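Side-chain contacts in carbohydrate esterase family 2 (CE2) (Chaetomium olivicolor, PDB 4XVH), which probably removes acetyl groups from xylan, with an SGNH-type hydrolase domain joined to a beta-sandwich, jelly-roll carbohydrate-binding domain: residues 181-186 with 192-197; 240-245 with 249-254; 5-10 with 15-20. One frame throughout, in Å; residues are numbered along the deposited sequence.

Along the chain contact 3 comes first, in the N-terminal beta-sandwich domain, followed by contact 1 and then contact 2, both in the GDSL-like hydrolase domain. Contacts 1 and 3 touch although they belong to different domains, their centres being about 13 Å apart: Arg7 of contact 3 reaches Tyr185 and Tyr197 of contact 1, so together they form part of the seam between the two domains. Contact 2 lies about 16 Å from contact 1, centre to centre, and meets it where Tyr185 packs on Ile242 of helix 228-243. Contacts 2 and 3 do not touch; their nearest atoms are about 8 Å apart, and 181-186 touches both.

Contact 1: 181-186 with 192-197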
loop_
_atom_site.group_PDB
_atom_site.type_symbol
_atom_site.label_atom_id
_atom_site.label_comp_id
_atom_site.label_asym_id
_atom_site.label_seq_id
_atom_site.Cartn_x
_atom_site.Cartn_y
_atom_site.Cartn_z
ATOM N N MET A 181 -6.010 -5.532 10.421
ATOM C CA MET A 181 -5.000 -5.770 9.377
ATOM C C MET A 181 -4.296 -7.137 9.455
ATOM O O MET A 181 -4.039 -7.733 8.406
ATOM C CB MET A 181 -3.943 -4.658 9.370
ATOM C CG MET A 181 -4.376 -3.408 8.583
ATOM S SD MET A 181 -5.291 -3.692 7.040
ATOM C CE MET A 181 -4.066 -4.493 6.004
ATOM N N PRO A 182 -3.978 -7.643 10.669
ATOM C CA PRO A 182 -3.274 -8.938 10.660
ATOM C C PRO A 182 -4.084 -10.046 9.980
ATOM O O PRO A 182 -3.532 -10.836 9.212
ATOM C CB PRO A 182 -3.056 -9.239 12.169
ATOM C CG PRO A 182 -2.867 -7.798 12.756
ATOM C CD PRO A 182 -3.967 -7.028 12.018
ATOM N N GLN A 183 -5.380 -10.093 10.248
ATOM C CA GLN A 183 -6.242 -11.059 9.591
ATOM C C GLN A 183 -6.267 -10.843 8.077
ATOM O O GLN A 183 -6.204 -11.802 7.313
ATOM C CB GLN A 183 -7.675 -10.985 10.168
ATOM C CG GLN A 183 -8.708 -11.863 9.470
ATOM C CD GLN A 183 -10.117 -11.700 10.090
ATOM O OE1 GLN A 183 -10.282 -10.973 11.067
ATOM N NE2 GLN A 183 -11.122 -12.376 9.518
ATOM N N LEU A 184 -6.393 -9.587 7.660
ATOM C CA LEU A 184 -6.464 -9.257 6.247
ATOM C C LEU A 184 -5.174 -9.658 5.540
ATOM O O LEU A 184 -5.192 -10.088 4.392
ATOM C CB LEU A 184 -6.741 -7.757 6.067
ATOM C CG LEU A 184 -8.184 -7.428 6.549
ATOM C CD1 LEU A 184 -8.510 -5.936 6.474
ATOM C CD2 LEU A 184 -9.242 -8.267 5.826
ATOM N N TYR A 185 -4.054 -9.502 6.239
ATOM C CA TYR A 185 -2.752 -9.903 5.698
ATOM C C TYR A 185 -2.632 -11.411 5.388
ATOM O O TYR A 185 -1.683 -11.823 4.692
ATOM C CB TYR A 185 -1.641 -9.486 6.660
ATOM C CG TYR A 185 -0.219 -9.601 6.130
ATOM C CD1 TYR A 185 0.273 -8.705 5.169
ATOM C CD2 TYR A 185 0.634 -10.574 6.617
ATOM C CE1 TYR A 185 1.584 -8.803 4.711
ATOM C CE2 TYR A 185 1.917 -10.673 6.169
ATOM C CZ TYR A 185 2.395 -9.807 5.222
ATOM O OH TYR A 185 3.709 -9.926 4.815
ATOM N N THR A 186 -3.576 -12.229 5.859
ATOM C CA THR A 186 -3.532 -13.667 5.524
ATOM C C THR A 186 -4.270 -13.996 4.227
ATOM O O THR A 186 -4.282 -15.152 3.783
ATOM C CB THR A 186 -4.148 -14.572 6.619
ATOM O OG1 THR A 186 -5.559 -14.351 6.692
ATOM C CG2 THR A 186 -3.515 -14.314 7.990
ATOM N N ASP A 192 -10.792 -12.357 -0.319
ATOM C CA ASP A 192 -10.692 -13.815 -0.370
ATOM C C ASP A 192 -10.732 -14.399 1.053
ATOM O O ASP A 192 -10.699 -13.663 2.039
ATOM C CB ASP A 192 -9.430 -14.233 -1.136
ATOM C CG ASP A 192 -9.499 -13.835 -2.618
ATOM O OD1 ASP A 192 -10.630 -13.595 -3.098
ATOM O OD2 ASP A 192 -8.457 -13.788 -3.314
ATOM N N ALA A 193 -10.832 -15.717 1.157
ATOM C CA ALA A 193 -10.925 -16.383 2.460
ATOM C C ALA A 193 -9.718 -16.074 3.330
ATOM O O ALA A 193 -8.603 -15.888 2.827
ATOM C CB ALA A 193 -11.058 -17.867 2.286
ATOM N N ASP A 194 -9.952 -16.029 4.638
ATOM C CA ASP A 194 -8.867 -16.010 5.609
ATOM C C ASP A 194 -7.898 -17.137 5.321
ATOM O O ASP A 194 -8.300 -18.243 4.953
ATOM C CB ASP A 194 -9.413 -16.126 7.024
ATOM C CG ASP A 194 -10.345 -14.980 7.376
ATOM O OD1 ASP A 194 -10.121 -13.859 6.883
ATOM O OD2 ASP A 194 -11.298 -15.201 8.133
ATOM N N GLY A 195 -6.614 -16.835 5.446
ATOM C CA GLY A 195 -5.581 -17.816 5.175
ATOM C C GLY A 195 -5.397 -18.224 3.720
ATOM O O GLY A 195 -4.680 -19.192 3.445
ATOM N N SER A 196 -6.003 -17.503 2.780
ATOM C CA SER A 196 -5.907 -17.920 1.384
ATOM C C SER A 196 -4.580 -17.520 0.725
ATOM O O SER A 196 -4.276 -18.023 -0.331
ATOM C CB SER A 196 -7.085 -17.370 0.547
ATOM O OG SER A 196 -7.169 -15.945 0.576
ATOM N N TYR A 197 -3.802 -16.608 1.304
ATOM C CA TYR A 197 -2.461 -16.352 0.741
ATOM C C TYR A 197 -1.482 -17.459 1.137
ATOM O O TYR A 197 -1.230 -17.662 2.318
ATOM C CB TYR A 197 -1.906 -14.990 1.196
ATOM C CG TYR A 197 -0.595 -14.593 0.500
ATOM C CD1 TYR A 197 -0.498 -14.529 -0.905
ATOM C CD2 TYR A 197 0.527 -14.269 1.245
ATOM C CE1 TYR A 197 0.696 -14.160 -1.533
ATOM C CE2 TYR A 197 1.721 -13.890 0.636
ATOM C CZ TYR A 197 1.801 -13.847 -0.753
ATOM O OH TYR A 197 2.996 -13.497 -1.334
HETATM O O HOH W 1 -2.325 -16.862 4.493
#
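Thr186, which follows the helical residues 181-184, lies against the type II beta turn Ala193-Ser196, with its CA 4.6 Å from that of Gly195. The Thr186 carbonyl joins the two backbones: Tyr197 N donates to Thr186 O at 2.9 Å, and a water bridges the same oxygen to Tyr197 O. Gly195, at positive phi, takes the third position of the turn, and its N donates to Thr186 OG1 at 3.0 Å in a nearly straight bond (164°). With chi1 at 68°, OG1 sits between the backbone N and the carbonyl carbon of its own residue, from where it donates to Gln183 O at 2.7 Å. The hydroxyl is thus engaged by two partners, linking Gln183 of the helix to the beta turn. Further out, the extended Gln183 side chain brings NE2 to the carboxylate of Asp194. The stronger of its two bonds runs to OD1 (3.2 Å), which lies in the amide plane but is approached from above the carboxylate plane; the one to OD2 is weak. Arg187 pairs with Asp194 OD1 in a salt bridge, so the amide is a second partner at this exposed site. On the buried side, Tyr185 packs on Ile242 of helix 228-243 and Val159 of strand 155-160, while Arg7 of the N-terminal domain makes cation-pi contacts with Tyr185 and Tyr197.

Contact 2: 240-245 with 249-254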
loop_
_atom_site.group_PDB
_atom_site.type_symbol
_atom_site.label_atom_id
_atom_site.label_comp_id
_atom_site.label_asym_id
_atom_site.label_seq_id
_atom_site.Cartn_x
_atom_site.Cartn_y
_atom_site.Cartn_z
ATOM N N GLN A 240 6.077 -11.055 14.818
ATOM C CA GLN A 240 6.455 -12.440 15.016
ATOM C C GLN A 240 5.666 -13.331 14.050
ATOM O O GLN A 240 6.226 -14.261 13.462
ATOM C CB GLN A 240 6.234 -12.849 16.470
ATOM C CG GLN A 240 7.265 -12.237 17.408
ATOM C CD GLN A 240 6.927 -12.416 18.875
ATOM O OE1 GLN A 240 5.790 -12.701 19.234
ATOM N NE2 GLN A 240 7.922 -12.257 19.730
ATOM N N ASP A 241 4.378 -13.032 13.858
ATOM C CA ASP A 241 3.559 -13.819 12.928
ATOM C C ASP A 241 4.088 -13.701 11.481
ATOM O O ASP A 241 4.128 -14.703 10.747
ATOM C CB ASP A 241 2.092 -13.391 12.989
ATOM C CG ASP A 241 1.405 -13.824 14.278
ATOM O OD1 ASP A 241 1.937 -14.698 14.996
ATOM O OD2 ASP A 241 0.330 -13.284 14.569
ATOM N N ILE A 242 4.522 -12.508 11.076
ATOM C CA ILE A 242 5.071 -12.354 9.723
ATOM C C ILE A 242 6.415 -13.097 9.596
ATOM O O ILE A 242 6.744 -13.659 8.538
ATOM C CB ILE A 242 5.243 -10.851 9.348
ATOM C CG1 ILE A 242 3.884 -10.152 9.434
ATOM C CG2 ILE A 242 5.857 -10.680 7.940
ATOM C CD1 ILE A 242 3.977 -8.651 9.263
ATOM N N GLN A 243 7.158 -13.137 10.698
ATOM C CA GLN A 243 8.458 -13.791 10.718
ATOM C C GLN A 243 8.345 -15.305 10.587
ATOM O O GLN A 243 9.314 -15.963 10.218
ATOM C CB GLN A 243 9.210 -13.446 12.000
ATOM C CG GLN A 243 9.707 -12.010 12.073
ATOM C CD GLN A 243 10.334 -11.726 13.424
ATOM O OE1 GLN A 243 9.782 -12.110 14.466
ATOM N NE2 GLN A 243 11.515 -11.120 13.417
ATOM N N LYS A 244 7.174 -15.856 10.883
ATOM C CA LYS A 244 6.919 -17.267 10.577
ATOM C C LYS A 244 7.166 -17.527 9.084
ATOM O O LYS A 244 7.633 -18.604 8.690
ATOM C CB LYS A 244 5.486 -17.660 10.956
ATOM C CG LYS A 244 5.267 -17.825 12.455
ATOM C CD LYS A 244 3.850 -18.344 12.778
ATOM C CE LYS A 244 3.788 -19.039 14.160
ATOM N NZ LYS A 244 2.775 -18.471 15.117
ATOM N N HIS A 245 6.861 -16.526 8.249
ATOM C CA HIS A 245 7.026 -16.689 6.807
ATOM C C HIS A 245 8.314 -16.077 6.274
ATOM O O HIS A 245 8.939 -16.618 5.375
ATOM C CB HIS A 245 5.833 -16.081 6.078
ATOM C CG HIS A 245 4.518 -16.638 6.527
ATOM N ND1 HIS A 245 4.144 -17.945 6.287
ATOM C CD2 HIS A 245 3.501 -16.075 7.222
ATOM C CE1 HIS A 245 2.946 -18.158 6.798
ATOM N NE2 HIS A 245 2.533 -17.040 7.374
ATOM N N ALA A 249 13.537 -11.141 7.289
ATOM C CA ALA A 249 13.226 -9.760 6.892
ATOM C C ALA A 249 13.561 -8.771 7.996
ATOM O O ALA A 249 13.450 -9.109 9.181
ATOM C CB ALA A 249 11.743 -9.626 6.529
ATOM N N HIS A 250 13.940 -7.548 7.618
ATOM C CA HIS A 250 13.973 -6.452 8.578
ATOM C C HIS A 250 12.613 -5.761 8.612
ATOM O O HIS A 250 11.941 -5.647 7.581
ATOM C CB HIS A 250 15.067 -5.446 8.236
ATOM C CG HIS A 250 16.439 -5.940 8.577
ATOM N ND1 HIS A 250 17.243 -5.326 9.511
ATOM C CD2 HIS A 250 17.137 -7.010 8.126
ATOM C CE1 HIS A 250 18.376 -6.001 9.631
ATOM N NE2 HIS A 250 18.345 -7.015 8.786
ATOM N N PHE A 251 12.213 -5.301 9.797
ATOM C CA PHE A 251 10.902 -4.673 9.948
ATOM C C PHE A 251 11.053 -3.188 10.280
ATOM O O PHE A 251 11.888 -2.804 11.131
ATOM C CB PHE A 251 10.090 -5.411 11.037
ATOM C CG PHE A 251 9.658 -6.790 10.610
ATOM C CD1 PHE A 251 10.579 -7.827 10.571
ATOM C CD2 PHE A 251 8.354 -7.014 10.169
ATOM C CE1 PHE A 251 10.216 -9.091 10.161
ATOM C CE2 PHE A 251 7.959 -8.261 9.747
ATOM C CZ PHE A 251 8.897 -9.315 9.729
ATOM N N PHE A 252 10.233 -2.371 9.623
ATOM C CA PHE A 252 10.267 -0.923 9.742
ATOM C C PHE A 252 8.913 -0.446 10.243
ATOM O O PHE A 252 7.913 -0.463 9.508
ATOM C CB PHE A 252 10.668 -0.306 8.391
ATOM C CG PHE A 252 12.056 -0.730 7.979
ATOM C CD1 PHE A 252 12.250 -1.938 7.303
ATOM C CD2 PHE A 252 13.175 -0.027 8.413
ATOM C CE1 PHE A 252 13.528 -2.399 6.992
ATOM C CE2 PHE A 252 14.489 -0.498 8.084
ATOM C CZ PHE A 252 14.641 -1.676 7.369
ATOM N N LEU A 253 8.898 -0.039 11.510
ATOM C CA LEU A 253 7.679 0.321 12.230
ATOM C C LEU A 253 7.553 1.835 12.357
ATOM O O LEU A 253 8.381 2.494 12.988
ATOM C CB LEU A 253 7.673 -0.335 13.618
ATOM C CG LEU A 253 8.004 -1.834 13.656
ATOM C CD1 LEU A 253 7.812 -2.439 15.070
ATOM C CD2 LEU A 253 7.215 -2.657 12.659
ATOM N N LEU A 254 6.531 2.390 11.738
ATOM C CA LEU A 254 6.395 3.847 11.667
ATOM C C LEU A 254 5.309 4.373 12.589
ATOM O O LEU A 254 4.274 3.746 12.759
ATOM C CB LEU A 254 6.053 4.304 10.240
ATOM C CG LEU A 254 7.144 4.389 9.167
ATOM C CD1 LEU A 254 7.683 3.013 8.768
ATOM C CD2 LEU A 254 6.576 5.162 7.921
HETATM O O HOH W 2 13.102 -11.027 11.042
#
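Phe251 reaches from strand 250-254 to helix 228-243, where its ring meets Ile242 and Gln243. From the backbone, CB already points at the helix; CG is anti to the carbonyl carbon (chi1 -70°), and the CE1-CZ-CE2 end of the ring makes the contacts. On one side CE2 meets the Ile242 branch, 3.7 Å from CG2 and slightly further from CB and CD1. The CG2 methyl lies at the ring edge, near the ring plane. CZ, at the tip, is shared, lying 3.8 Å from Ile242 CG2 and 3.7 Å from Gln243 CG. On the other side CE1 comes within 3.5 Å of Gln243 CG. The amide beyond stands almost perpendicular to the ring (87°), and its NE2 donates at 2.9 Å to a water, which in turn donates to Ala249 O at 2.7 Å. This water, also at the ring edge, gives the glutamine a polar link to the residue just before the strand. Helix 228-243 connects the adjacent parallel strands 207-211 and 250-254 in a beta-alpha-beta crossover, and its packing on the sheet through Phe251 is characteristic of the three-layer alpha/beta/alpha sandwich of SGNH hydrolases.

Contact 3: 5-10 with 15-20; sequences LGRVNP and LSWPGT
Arg7 O and Ser16 N are joined by a water, which donates to the carbonyl at 2.7 Å and accepts from the amide at 3.0 Å. The same carbonyl oxygen lies in the plane of the Trp17 indole, at the edge of its five-membered ring, 3.6 Å from CD1, and the Thr20 methyl CG2 also packs against it. The Arg7 side chain runs beside the indole and points the same way, its CD 3.8 Å from Trp17 NE1. A bend at chi3 (-71°) then turns the guanidinium so that its plane stands nearly perpendicular to the indole (88°). The polar ends of both side chains are engaged by the hydrolase domain: Arg7 NH1 donates to Tyr185 O and Arg187 O, and Trp17 NE1 to Tyr188 O. Thr20 closes the type II turn that starts at Trp17, its OG1 donating to Trp17 O at 2.7 Å. With OG1 held there (chi1 51°), CG2 faces the 5-10 segment and lies over the CA of Gly6, which has positive phi and no side chain. Thr20 CA makes a C-H...O contact with Leu5 O at 3.2 Å. Val8 completes the apolar side, its CG2 touching both Thr20 CB (3.7 Å) and the CD2 methyl of Leu15. Both segments are connections of the N-terminal beta sandwich: 5-10 leads from strand 3-5 towards strand 14-15, and the segment 15-20 leads on to strand 21-28. Leu5, Leu15 and Thr20 touch strand 73-81, whereas Arg7 and Trp17 reach Val159 of strand 155-160, at the edge of the parallel sheet of the hydrolase domain.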
loop_
_atom_site.group_PDB
_atom_site.type_symbol
_atom_site.label_atom_id
_atom_site.label_comp_id
_atom_site.label_asym_id
_atom_site.label_seq_id
_atom_site.Cartn_x
_atom_site.Cartn_y
_atom_site.Cartn_z
ATOM N N LEU A 5 2.149 -7.696 -10.664
ATOM C CA LEU A 5 2.758 -6.861 -9.657
ATOM C C LEU A 5 1.950 -6.905 -8.366
ATOM O O LEU A 5 0.726 -6.782 -8.399
ATOM C CB LEU A 5 2.849 -5.424 -10.172
ATOM C CG LEU A 5 3.541 -5.322 -11.531
ATOM C CD1 LEU A 5 3.533 -3.883 -12.081
ATOM C CD2 LEU A 5 4.965 -5.833 -11.391
ATOM N N GLY A 6 2.634 -7.086 -7.238
ATOM C CA GLY A 6 1.947 -7.099 -5.959
ATOM C C GLY A 6 1.277 -8.439 -5.701
ATOM O O GLY A 6 1.490 -9.409 -6.443
ATOM N N ARG A 7 0.442 -8.489 -4.662
ATOM C CA ARG A 7 -0.174 -9.730 -4.262
ATOM C C ARG A 7 -1.457 -9.929 -5.075
ATOM O O ARG A 7 -2.460 -9.257 -4.822
ATOM C CB ARG A 7 -0.462 -9.721 -2.760
ATOM C CG ARG A 7 -1.046 -11.028 -2.207
ATOM C CD ARG A 7 -1.409 -10.871 -0.737
ATOM N NE ARG A 7 -0.225 -10.773 0.117
ATOM C CZ ARG A 7 -0.283 -10.895 1.441
ATOM N NH1 ARG A 7 -1.478 -11.103 2.017
ATOM N NH2 ARG A 7 0.829 -10.833 2.191
ATOM N N VAL A 8 -1.401 -10.815 -6.077
ATOM C CA VAL A 8 -2.546 -11.050 -6.963
ATOM C C VAL A 8 -2.842 -12.537 -7.024
ATOM O O VAL A 8 -1.987 -13.326 -7.392
ATOM C CB VAL A 8 -2.306 -10.507 -8.377
ATOM C CG1 VAL A 8 -3.491 -10.837 -9.333
ATOM C CG2 VAL A 8 -2.077 -8.976 -8.320
ATOM N N ASN A 9 -4.053 -12.914 -6.633
ATOM C CA ASN A 9 -4.436 -14.323 -6.654
ATOM C C ASN A 9 -4.508 -14.806 -8.099
ATOM O O ASN A 9 -5.349 -14.348 -8.854
ATOM C CB ASN A 9 -5.776 -14.508 -5.946
ATOM C CG ASN A 9 -6.163 -15.971 -5.754
ATOM O OD1 ASN A 9 -5.621 -16.885 -6.388
ATOM N ND2 ASN A 9 -7.144 -16.185 -4.884
ATOM N N PRO A 10 -3.614 -15.731 -8.497
ATOM C CA PRO A 10 -3.659 -16.174 -9.896
ATOM C C PRO A 10 -4.921 -16.966 -10.250
ATOM O O PRO A 10 -5.185 -17.128 -11.435
ATOM C CB PRO A 10 -2.410 -17.050 -10.033
ATOM C CG PRO A 10 -2.130 -17.550 -8.639
ATOM C CD PRO A 10 -2.584 -16.435 -7.708
ATOM N N LEU A 15 -7.176 -7.604 -9.403
ATOM C CA LEU A 15 -6.399 -6.503 -8.856
ATOM C C LEU A 15 -7.178 -5.935 -7.689
ATOM O O LEU A 15 -8.091 -5.122 -7.854
ATOM C CB LEU A 15 -6.130 -5.448 -9.917
ATOM C CG LEU A 15 -5.468 -6.000 -11.183
ATOM C CD1 LEU A 15 -5.213 -4.793 -12.096
ATOM C CD2 LEU A 15 -4.146 -6.753 -10.882
ATOM N N SER A 16 -6.823 -6.408 -6.506
ATOM C CA SER A 16 -7.563 -6.103 -5.288
ATOM C C SER A 16 -6.789 -5.124 -4.403
ATOM O O SER A 16 -7.252 -4.018 -4.139
ATOM C CB SER A 16 -7.841 -7.395 -4.516
ATOM O OG SER A 16 -8.479 -7.095 -3.295
ATOM N N TRP A 17 -5.610 -5.517 -3.926
ATOM C CA TRP A 17 -4.814 -4.599 -3.107
ATOM C C TRP A 17 -4.339 -3.362 -3.907
ATOM O O TRP A 17 -4.205 -3.407 -5.134
ATOM C CB TRP A 17 -3.614 -5.361 -2.510
ATOM C CG TRP A 17 -4.008 -6.461 -1.572
ATOM C CD1 TRP A 17 -3.872 -7.814 -1.785
ATOM C CD2 TRP A 17 -4.663 -6.320 -0.289
ATOM N NE1 TRP A 17 -4.373 -8.517 -0.699
ATOM C CE2 TRP A 17 -4.857 -7.624 0.229
ATOM C CE3 TRP A 17 -5.105 -5.221 0.465
ATOM C CZ2 TRP A 17 -5.462 -7.855 1.476
ATOM C CZ3 TRP A 17 -5.701 -5.457 1.707
ATOM C CH2 TRP A 17 -5.866 -6.760 2.197
ATOM N N PRO A 18 -4.095 -2.239 -3.209
ATOM C CA PRO A 18 -3.525 -1.060 -3.862
ATOM C C PRO A 18 -2.188 -1.402 -4.488
ATOM O O PRO A 18 -1.445 -2.222 -3.930
ATOM C CB PRO A 18 -3.315 -0.064 -2.705
ATOM C CG PRO A 18 -4.270 -0.519 -1.629
ATOM C CD PRO A 18 -4.244 -2.036 -1.757
ATOM N N GLY A 19 -1.885 -0.787 -5.625
ATOM C CA GLY A 19 -0.571 -0.954 -6.236
ATOM C C GLY A 19 -0.468 -2.195 -7.092
ATOM O O GLY A 19 0.515 -2.331 -7.828
ATOM N N THR A 20 -1.453 -3.103 -7.023
ATOM C CA THR A 20 -1.322 -4.331 -7.818
ATOM C C THR A 20 -1.526 -4.055 -9.310
ATOM O O THR A 20 -2.177 -3.075 -9.699
ATOM C CB THR A 20 -2.315 -5.419 -7.379
ATOM O OG1 THR A 20 -3.636 -4.873 -7.327
ATOM C CG2 THR A 20 -1.893 -5.974 -5.986
HETATM O O HOH W 3 -4.893 -8.285 -5.281
#